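Local coordinates for VAO-type flavoprotein oxidase VAO615 (Myceliophthora thermophila, PDB 6F72) that probably acts as a flavoprotein oxidase, carrying one bicovalently bound FAD that, once reduced, reacts rapidly with molecular oxygen, although no substrate has been identified, at residues V318-V323 with Y342-N347; F448-F453 with L474-A479. All blocks are in the same frame, centred on the assembly; numbering follows the deposited sequence.

Interaction 1 of 2, residues V318-V323 with Y342-N347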
loop_
_atom_site.group_PDB
_atom_site.type_symbol
_atom_site.label_atom_id
_atom_site.label_comp_id
_atom_site.label_asym_id
_atom_site.label_seq_id
_atom_site.Cartn_x
_atom_site.Cartn_y
_atom_site.Cartn_z
ATOM N N VAL A 318 -21.132 20.438 -17.523
ATOM C CA VAL A 318 -22.110 19.342 -17.376
ATOM C C VAL A 318 -21.387 18.063 -16.941
ATOM O O VAL A 318 -21.914 17.308 -16.113
ATOM C CB VAL A 318 -22.960 19.119 -18.660
ATOM C CG1 VAL A 318 -23.834 17.870 -18.553
ATOM C CG2 VAL A 318 -23.841 20.334 -18.956
ATOM N N TYR A 319 -20.182 17.847 -17.487
ATOM C CA TYR A 319 -19.302 16.743 -17.078
ATOM C C TYR A 319 -19.098 16.692 -15.563
ATOM O O TYR A 319 -19.277 15.636 -14.964
ATOM C CB TYR A 319 -17.938 16.792 -17.800
ATOM C CG TYR A 319 -16.879 15.880 -17.191
ATOM C CD1 TYR A 319 -16.917 14.492 -17.393
ATOM C CD2 TYR A 319 -15.851 16.402 -16.391
ATOM C CE1 TYR A 319 -15.960 13.653 -16.822
ATOM C CE2 TYR A 319 -14.893 15.569 -15.815
ATOM C CZ TYR A 319 -14.948 14.200 -16.037
ATOM O OH TYR A 319 -14.000 13.381 -15.468
ATOM N N TRP A 320 -18.734 17.829 -14.956
ATOM C CA TRP A 320 -18.464 17.874 -13.514
ATOM C C TRP A 320 -19.701 17.708 -12.635
ATOM O O TRP A 320 -19.611 17.170 -11.526
ATOM C CB TRP A 320 -17.651 19.106 -13.119
ATOM C CG TRP A 320 -16.215 18.957 -13.498
ATOM C CD1 TRP A 320 -15.547 19.671 -14.454
ATOM C CD2 TRP A 320 -15.269 18.007 -12.971
ATOM N NE1 TRP A 320 -14.246 19.238 -14.547
ATOM C CE2 TRP A 320 -14.042 18.223 -13.652
ATOM C CE3 TRP A 320 -15.335 17.003 -11.989
ATOM C CZ2 TRP A 320 -12.885 17.470 -13.382
ATOM C CZ3 TRP A 320 -14.188 16.255 -11.719
ATOM C CH2 TRP A 320 -12.977 16.493 -12.415
ATOM N N GLU A 321 -20.845 18.148 -13.146
ATOM C CA GLU A 321 -22.122 17.903 -12.494
ATOM C C GLU A 321 -22.490 16.419 -12.558
ATOM O O GLU A 321 -23.100 15.890 -11.618
ATOM C CB GLU A 321 -23.220 18.768 -13.113
ATOM C CG GLU A 321 -23.020 20.253 -12.836
ATOM C CD GLU A 321 -24.054 21.146 -13.492
ATOM O OE1 GLU A 321 -24.838 20.675 -14.347
ATOM O OE2 GLU A 321 -24.074 22.340 -13.137
ATOM N N ALA A 322 -22.100 15.764 -13.657
ATOM C CA ALA A 322 -22.374 14.347 -13.879
ATOM C C ALA A 322 -21.522 13.437 -12.975
ATOM O O ALA A 322 -21.970 12.356 -12.581
ATOM C CB ALA A 322 -22.186 13.993 -15.346
ATOM N N VAL A 323 -20.313 13.904 -12.654
ATOM C CA VAL A 323 -19.379 13.249 -11.722
ATOM C C VAL A 323 -19.898 13.406 -10.285
ATOM O O VAL A 323 -19.961 12.428 -9.525
ATOM C CB VAL A 323 -17.937 13.826 -11.881
ATOM C CG1 VAL A 323 -17.012 13.399 -10.746
ATOM C CG2 VAL A 323 -17.345 13.452 -13.237
ATOM N N TYR A 342 -12.356 3.764 -10.261
ATOM C CA TYR A 342 -12.451 4.672 -11.381
ATOM C C TYR A 342 -11.325 5.703 -11.485
ATOM O O TYR A 342 -10.654 6.013 -10.499
ATOM C CB TYR A 342 -13.822 5.356 -11.433
ATOM C CG TYR A 342 -14.193 6.161 -10.223
ATOM C CD1 TYR A 342 -14.721 5.540 -9.095
ATOM C CD2 TYR A 342 -14.044 7.552 -10.210
ATOM C CE1 TYR A 342 -15.071 6.269 -7.973
ATOM C CE2 TYR A 342 -14.408 8.296 -9.091
ATOM C CZ TYR A 342 -14.921 7.641 -7.979
ATOM O OH TYR A 342 -15.262 8.334 -6.857
ATOM N N SER A 343 -11.136 6.203 -12.706
ATOM C CA SER A 343 -10.176 7.250 -13.027
ATOM C C SER A 343 -10.936 8.553 -13.243
ATOM O O SER A 343 -11.899 8.602 -14.015
ATOM C CB SER A 343 -9.415 6.875 -14.292
ATOM O OG SER A 343 -8.402 7.823 -14.567
ATOM N N VAL A 344 -10.524 9.591 -12.523
ATOM C CA VAL A 344 -11.132 10.914 -12.659
ATOM C C VAL A 344 -10.158 11.787 -13.464
ATOM O O VAL A 344 -9.105 12.171 -12.956
ATOM C CB VAL A 344 -11.438 11.578 -11.286
ATOM C CG1 VAL A 344 -12.123 12.932 -11.467
ATOM C CG2 VAL A 344 -12.296 10.682 -10.399
ATOM N N GLY A 345 -10.512 12.084 -14.710
ATOM C CA GLY A 345 -9.749 13.036 -15.519
ATOM C C GLY A 345 -10.454 14.372 -15.669
ATOM O O GLY A 345 -11.625 14.505 -15.306
ATOM N N ASN A 346 -9.735 15.349 -16.227
ATOM C CA ASN A 346 -10.232 16.714 -16.468
ATOM C C ASN A 346 -11.409 16.768 -17.454
ATOM O O ASN A 346 -12.191 17.720 -17.433
ATOM C CB ASN A 346 -9.071 17.601 -16.968
ATOM C CG ASN A 346 -9.382 19.094 -16.908
ATOM O OD1 ASN A 346 -10.049 19.575 -15.981
ATOM N ND2 ASN A 346 -8.887 19.844 -17.908
ATOM N N ASN A 347 -11.528 15.749 -18.308
ATOM C CA ASN A 347 -12.528 15.719 -19.382
ATOM C C ASN A 347 -13.292 14.396 -19.471
ATOM O O ASN A 347 -14.324 14.331 -20.137
ATOM C CB ASN A 347 -11.881 16.023 -20.748
ATOM C CG ASN A 347 -10.986 17.247 -20.720
ATOM O OD1 ASN A 347 -9.763 17.123 -20.610
ATOM N ND2 ASN A 347 -11.586 18.436 -20.805
#

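Interaction 2 of 2, residues F448-F453 with L474-A479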
loop_
_atom_site.group_PDB
_atom_site.type_symbol
_atom_site.label_atom_id
_atom_site.label_comp_id
_atom_site.label_asym_id
_atom_site.label_seq_id
_atom_site.Cartn_x
_atom_site.Cartn_y
_atom_site.Cartn_z
ATOM N N PHE A 448 -6.525 10.795 -11.754
ATOM C CA PHE A 448 -6.244 10.049 -10.530
ATOM C C PHE A 448 -7.340 9.036 -10.251
ATOM O O PHE A 448 -8.478 9.183 -10.719
ATOM C CB PHE A 448 -6.027 10.986 -9.332
ATOM C CG PHE A 448 -7.229 11.830 -8.984
ATOM C CD1 PHE A 448 -7.422 13.082 -9.588
ATOM C CD2 PHE A 448 -8.160 11.392 -8.046
ATOM C CE1 PHE A 448 -8.530 13.864 -9.270
ATOM C CE2 PHE A 448 -9.271 12.168 -7.723
ATOM C CZ PHE A 448 -9.454 13.412 -8.338
ATOM N N TYR A 449 -6.974 8.003 -9.495
ATOM C CA TYR A 449 -7.885 6.917 -9.197
ATOM C C TYR A 449 -8.652 7.141 -7.911
ATOM O O TYR A 449 -8.126 7.699 -6.937
ATOM C CB TYR A 449 -7.147 5.588 -9.137
ATOM C CG TYR A 449 -6.598 5.153 -10.473
ATOM C CD1 TYR A 449 -7.444 4.600 -11.457
ATOM C CD2 TYR A 449 -5.224 5.277 -10.760
ATOM C CE1 TYR A 449 -6.939 4.190 -12.690
ATOM C CE2 TYR A 449 -4.709 4.865 -11.987
ATOM C CZ TYR A 449 -5.570 4.326 -12.947
ATOM O OH TYR A 449 -5.067 3.929 -14.169
ATOM N N CYS A 450 -9.907 6.706 -7.937
ATOM C CA CYS A 450 -10.703 6.573 -6.736
ATOM C C CYS A 450 -11.250 5.172 -6.609
ATOM O O CYS A 450 -11.563 4.510 -7.608
ATOM C CB CYS A 450 -11.876 7.528 -6.749
ATOM S SG CYS A 450 -11.427 9.245 -6.733
ATOM N N ASP A 451 -11.371 4.734 -5.365
ATOM C CA ASP A 451 -12.155 3.564 -5.079
ATOM C C ASP A 451 -13.352 3.939 -4.231
ATOM O O ASP A 451 -13.304 4.915 -3.481
ATOM C CB ASP A 451 -11.326 2.511 -4.380
ATOM C CG ASP A 451 -11.286 1.232 -5.158
ATOM O OD1 ASP A 451 -10.389 1.141 -6.037
ATOM O OD2 ASP A 451 -12.161 0.348 -4.900
ATOM N N SER A 452 -14.411 3.147 -4.364
ATOM C CA SER A 452 -15.643 3.348 -3.617
ATOM C C SER A 452 -16.024 2.075 -2.879
ATOM O O SER A 452 -15.819 0.959 -3.383
ATOM C CB SER A 452 -16.762 3.811 -4.545
ATOM O OG SER A 452 -16.948 2.905 -5.614
ATOM N N PHE A 453 -16.574 2.254 -1.680
ATOM C CA PHE A 453 -16.802 1.150 -0.741
ATOM C C PHE A 453 -17.791 1.534 0.352
ATOM O O PHE A 453 -17.911 2.712 0.704
ATOM C CB PHE A 453 -15.471 0.730 -0.078
ATOM C CG PHE A 453 -14.795 1.843 0.671
ATOM C CD1 PHE A 453 -15.102 2.092 2.014
ATOM C CD2 PHE A 453 -13.879 2.666 0.033
ATOM C CE1 PHE A 453 -14.505 3.136 2.702
ATOM C CE2 PHE A 453 -13.270 3.706 0.716
ATOM C CZ PHE A 453 -13.579 3.946 2.050
ATOM N N LEU A 474 -15.527 7.115 -0.373
ATOM C CA LEU A 474 -14.491 7.202 -1.401
ATOM C C LEU A 474 -13.081 7.191 -0.804
ATOM O O LEU A 474 -12.839 7.754 0.270
ATOM C CB LEU A 474 -14.667 8.472 -2.253
ATOM C CG LEU A 474 -16.027 8.893 -2.824
ATOM C CD1 LEU A 474 -15.874 10.220 -3.552
ATOM C CD2 LEU A 474 -16.635 7.850 -3.750
ATOM N N LEU A 475 -12.166 6.530 -1.497
ATOM C CA LEU A 475 -10.747 6.673 -1.221
ATOM C C LEU A 475 -10.159 7.088 -2.540
ATOM O O LEU A 475 -10.053 6.268 -3.461
ATOM C CB LEU A 475 -10.093 5.378 -0.709
ATOM C CG LEU A 475 -8.577 5.278 -0.366
ATOM C CD1 LEU A 475 -7.668 5.284 -1.588
ATOM C CD2 LEU A 475 -8.090 6.341 0.605
ATOM N N CYS A 476 -9.827 8.369 -2.630
ATOM C CA CYS A 476 -9.213 8.920 -3.845
ATOM C C CYS A 476 -7.733 9.160 -3.636
ATOM O O CYS A 476 -7.317 9.692 -2.597
ATOM C CB CYS A 476 -9.917 10.197 -4.285
ATOM S SG CYS A 476 -11.607 9.855 -4.813
ATOM N N ALA A 477 -6.953 8.762 -4.636
ATOM C CA ALA A 477 -5.512 8.883 -4.572
ATOM C C ALA A 477 -4.913 9.761 -5.705
ATOM O O ALA A 477 -4.387 9.219 -6.701
ATOM C CB ALA A 477 -4.873 7.500 -4.554
ATOM N N PRO A 478 -4.965 11.106 -5.558
ATOM C CA PRO A 478 -4.168 11.943 -6.477
ATOM C C PRO A 478 -2.681 11.611 -6.382
ATOM O O PRO A 478 -2.079 11.745 -5.311
ATOM C CB PRO A 478 -4.459 13.363 -5.992
ATOM C CG PRO A 478 -5.848 13.265 -5.482
ATOM C CD PRO A 478 -5.868 11.944 -4.748
ATOM N N ALA A 479 -2.116 11.151 -7.495
ATOM C CA ALA A 479 -0.752 10.640 -7.500
ATOM C C ALA A 479 0.095 11.334 -8.562
ATOM O O ALA A 479 -0.261 11.352 -9.745
ATOM C CB ALA A 479 -0.744 9.127 -7.689
HETATM O O HOH W 1 -4.360 7.666 -8.694
#

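Interaction 1 of 2, residues V318-V323 with Y342-N347
Tyr319 reaches from helix 316-335 to the turn that follows strand 339-344, and its OH donates a short hydrogen bond of 2.6 Å to Gly345 O. The hydroxyl meets this carbonyl at a C=O...donor angle of 142° and stands 27° out of its plane, while the oxygen itself lies at the edge of the phenol ring. With CG anti to the backbone N (chi1 167°), the ring extends across the turn, and the Asn347 carbonyl covers one face, its C 3.8 Å above the ring plane; Val323 CG2 backs the opposite face. Helix 316-335 connects strands 302-310 and 339-344 and packs against their seven-stranded antiparallel sheet, consistent with the substrate-binding domain of VAO-type oxidases. Trp320 lies beside Tyr319, whose CE2 sits 3.5 Å above the centre of the indole plane. The far rim of that indole meets Val344 obliquely, CH2 touching CG1 at 3.8 Å, and Phe436 of helix 426-439 packs against both side chains. Replacing Tyr319 by phenylalanine removes the hydroxyl and would probably leave Gly345 O without this bond and the turn less firmly tied to the helix. Asn316 ND2 grips the next carbonyl, Asn346 O, and Gln441 binds the Asn346 side chain.

Interaction 2 of 2, residues F448-F453 with L474-A479
Cys450 and Cys476 face each other as a non-hydrogen-bonded antiparallel pair and are joined by a disulfide, SG to SG 2.0 Å, with chi3 at 112°. Both sulfurs lie beside their own backbone N (chi1 -64° and -66°), which turns them toward one another across a CA to CA gap of only 4.0 Å. On one side of this pair Ala477 N donates to Tyr449 O at 2.8 Å in an almost straight bond. On the other, Asp451 and Leu475 exchange two backbone bonds, Asp451 N to Leu475 O and Leu475 N to Asp451 O, each 2.8 Å. A water accepts from Tyr449 N and donates to Ala477 O, bridging the strands at the Tyr449-Ala477 pair, on the side away from the disulfide.

The two strands are neighbours in the seven-stranded antiparallel sheet, 448-452 lying between 339-344 and 472-480, with 412-419 beyond at the edge. At one end the Phe448 ring lies alongside Pro478, whose CG sits over its face in a CH-pi contact, 4.1 Å from the ring centroid; its edge meets Cys476 CB. At the other end Phe453 brings CE2 to 3.9 Å from Leu475 CB.

Further out, Phe436 of helix 426-439 packs edge-to-face on Phe448 and also touches both cysteines, while Leu330 of helix 316-335 meets Ser452 and Leu474 on that same side of the sheet. Asp451 points to the other side, the one nearer the flavin: its carboxylate takes a hydrogen bond from Thr341, and its side chain, about 6 Å from the FAD, touches His237.

Overall arrangement
From the N terminus, the chain passes the flavin-linked His157 and Cys222 before it reaches helix 316-335, and returns along strand 339-344, where interaction 1 closes a loop of 18 residues. It then passes through strands 348-356, 382-388 and 412-419 of the same sheet and helix 426-439, before strand 448-452, from which 20 residues lead to strand 472-480 and interaction 2. The two contacts therefore follow in series, neither enclosing nor crossing the other. In space they meet because strands 339-344 and 448-452 are neighbours: Tyr342 O probably accepts from Cys450 N, and Phe448 O from Val344 N. Interaction 1 thus fixes a covering helix to the sheet, and interaction 2 carries the sheet on toward the flavin.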